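Local coordinates for NYN domain-containing protein (Vibrio parahaemolyticus, PDB 2QIP) that is of unknown function but, as a NYN-domain member of the PIN clan, may act as an RNA nuclease, at residues Lys135-Gly140 / Asn155-Asp160. Sequence-based numbering, arbitrary orientation.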
loop_
_atom_site.group_PDB
_atom_site.type_symbol
_atom_site.label_atom_id
_atom_site.label_comp_id
_atom_site.label_asym_id
_atom_site.label_seq_id
_atom_site.Cartn_x
_atom_site.Cartn_y
_atom_site.Cartn_z
ATOM N N LYS A 135 -1.056 13.177 14.426
ATOM C CA LYS A 135 -2.508 13.138 14.225
ATOM C C LYS A 135 -2.813 12.804 12.781
ATOM O O LYS A 135 -2.017 13.121 11.878
ATOM C CB LYS A 135 -3.138 14.496 14.550
ATOM C CG LYS A 135 -2.915 14.963 15.982
ATOM C CD LYS A 135 -3.789 14.228 16.951
ATOM C CE LYS A 135 -3.612 14.788 18.371
ATOM N NZ LYS A 135 -4.432 13.999 19.322
ATOM N N VAL A 136 -3.968 12.185 12.564
ATOM C CA VAL A 136 -4.448 11.913 11.223
ATOM C C VAL A 136 -5.892 12.360 11.107
ATOM O O VAL A 136 -6.756 11.960 11.932
ATOM C CB VAL A 136 -4.315 10.412 10.854
ATOM C CG1 VAL A 136 -4.756 10.177 9.405
ATOM C CG2 VAL A 136 -2.848 9.942 11.061
ATOM N N THR A 137 -6.146 13.203 10.107
ATOM C CA THR A 137 -7.524 13.536 9.711
ATOM C C THR A 137 -7.828 12.841 8.392
ATOM O O THR A 137 -7.003 12.879 7.472
ATOM C CB THR A 137 -7.705 15.054 9.513
ATOM O OG1 THR A 137 -7.448 15.730 10.750
ATOM C CG2 THR A 137 -9.112 15.412 8.984
ATOM N N VAL A 138 -9.008 12.227 8.302
ATOM C CA VAL A 138 -9.507 11.635 7.067
ATOM C C VAL A 138 -10.658 12.467 6.556
ATOM O O VAL A 138 -11.544 12.812 7.342
ATOM C CB VAL A 138 -9.954 10.169 7.288
ATOM C CG1 VAL A 138 -10.731 9.623 6.078
ATOM C CG2 VAL A 138 -8.735 9.285 7.587
ATOM N N TYR A 139 -10.621 12.799 5.262
ATOM C CA TYR A 139 -11.784 13.356 4.563
ATOM C C TYR A 139 -12.303 12.251 3.659
ATOM O O TYR A 139 -11.520 11.677 2.886
ATOM C CB TYR A 139 -11.390 14.543 3.674
ATOM C CG TYR A 139 -11.156 15.847 4.389
ATOM C CD1 TYR A 139 -11.996 16.950 4.154
ATOM C CD2 TYR A 139 -10.075 16.014 5.264
ATOM C CE1 TYR A 139 -11.778 18.173 4.774
ATOM C CE2 TYR A 139 -9.859 17.224 5.897
ATOM C CZ TYR A 139 -10.722 18.304 5.662
ATOM O OH TYR A 139 -10.502 19.506 6.299
ATOM N N GLY A 140 -13.604 11.972 3.739
ATOM C CA GLY A 140 -14.188 10.921 2.913
ATOM C C GLY A 140 -15.676 11.132 2.738
ATOM O O GLY A 140 -16.305 11.780 3.569
ATOM N N ASN A 155 -9.535 12.587 13.569
ATOM C CA ASN A 155 -10.682 13.406 13.175
ATOM C C ASN A 155 -11.133 12.937 11.823
ATOM O O ASN A 155 -10.322 12.531 10.996
ATOM C CB ASN A 155 -10.268 14.886 13.077
ATOM C CG ASN A 155 -9.873 15.469 14.422
ATOM O OD1 ASN A 155 -10.709 16.089 15.125
ATOM N ND2 ASN A 155 -8.615 15.267 14.810
ATOM N N PHE A 156 -12.438 13.030 11.594
ATOM C CA PHE A 156 -13.029 12.694 10.311
ATOM C C PHE A 156 -13.854 13.882 9.831
ATOM O O PHE A 156 -14.642 14.446 10.600
ATOM C CB PHE A 156 -13.921 11.449 10.397
ATOM C CG PHE A 156 -14.688 11.167 9.120
ATOM C CD1 PHE A 156 -14.021 10.733 7.978
ATOM C CD2 PHE A 156 -16.070 11.355 9.052
ATOM C CE1 PHE A 156 -14.709 10.490 6.798
ATOM C CE2 PHE A 156 -16.769 11.119 7.846
ATOM C CZ PHE A 156 -16.086 10.672 6.734
ATOM N N VAL A 157 -13.665 14.266 8.573
ATOM C CA VAL A 157 -14.450 15.351 7.993
ATOM C C VAL A 157 -15.193 14.805 6.776
ATOM O O VAL A 157 -14.581 14.213 5.865
ATOM C CB VAL A 157 -13.565 16.543 7.568
ATOM C CG1 VAL A 157 -14.435 17.643 6.904
ATOM C CG2 VAL A 157 -12.777 17.111 8.763
ATOM N N ALA A 158 -16.510 14.997 6.761
ATOM C CA ALA A 158 -17.320 14.493 5.658
ATOM C C ALA A 158 -17.076 15.234 4.360
ATOM O O ALA A 158 -17.075 16.456 4.346
ATOM C CB ALA A 158 -18.773 14.633 6.009
ATOM N N ILE A 159 -16.888 14.493 3.262
ATOM C CA ILE A 159 -16.974 15.098 1.926
ATOM C C ILE A 159 -18.451 15.054 1.579
ATOM O O ILE A 159 -18.994 14.001 1.293
ATOM C CB ILE A 159 -16.147 14.347 0.881
ATOM C CG1 ILE A 159 -14.655 14.404 1.250
ATOM C CG2 ILE A 159 -16.391 14.919 -0.553
ATOM C CD1 ILE A 159 -13.775 13.582 0.299
ATOM N N ASP A 160 -19.081 16.215 1.674
ATOM C CA ASP A 160 -20.501 16.374 1.389
ATOM C C ASP A 160 -20.665 17.677 0.641
ATOM O O ASP A 160 -19.693 18.183 0.070
ATOM C CB ASP A 160 -21.328 16.343 2.689
ATOM C CG ASP A 160 -20.974 17.456 3.674
ATOM O OD1 ASP A 160 -20.257 18.429 3.316
ATOM O OD2 ASP A 160 -21.426 17.336 4.842
#
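Val138 O is gripped from across the gap by two groups of the neighbouring strand: Val157 N donates to it at 2.9 Å, and Phe156 CA lends a CA-H...O contact. Val157 O is treated alike, taking a bond from Gly140 N and a contact from Tyr139 CA. With Val138 N to Asn155 O at 3.0 Å and a longer bond from Asn155 N to Val136 O, this is a regular parallel pairing of 135-140 with 155-158, the axes 4.7 Å apart. The last bond keeps the alternation but changes its approach: Ile159 N meets Gly140 O at 2.8 Å, nearly straight at the hydrogen (178°) yet 56° out of the carbonyl plane, where 155-160 runs out of its strand.

On one face of the sheet Val157 lies alongside Tyr139, pointing the same way. Its CB sits over the ring centre in a CH-pi contact, 3.7 Å from the Tyr139 centroid, while Val157 CG1 touches Tyr139 CE1 and Val157 CG2 touches Thr137 CG2. Phe38 also packs edge-to-face with the Tyr139 ring, and Thr137 OG1 is hydrogen-bonded to Arg111 NH1 of strand 111-115. On the other face, Phe156 has CG anti to its backbone N (chi1 173°), which carries the ring along the strand and back toward strand 135-140: Val138 CG1 meets its edge in plane, and Phe156 CZ lies 3.4 Å from Gly140 O. Phe156 CE1 and CZ lie against the Gly140 backbone from this side; Ile159 CG1 and CD1 reach it from the Tyr139 side.

Helix 147-152 links the strands in a beta-alpha-beta unit at one edge of the parallel sheet. Backbone bonds set the register of edge strand 155-158; Val157-Tyr139 packing and the Phe156 ring, set against backbone carbonyls and Val138, add contact.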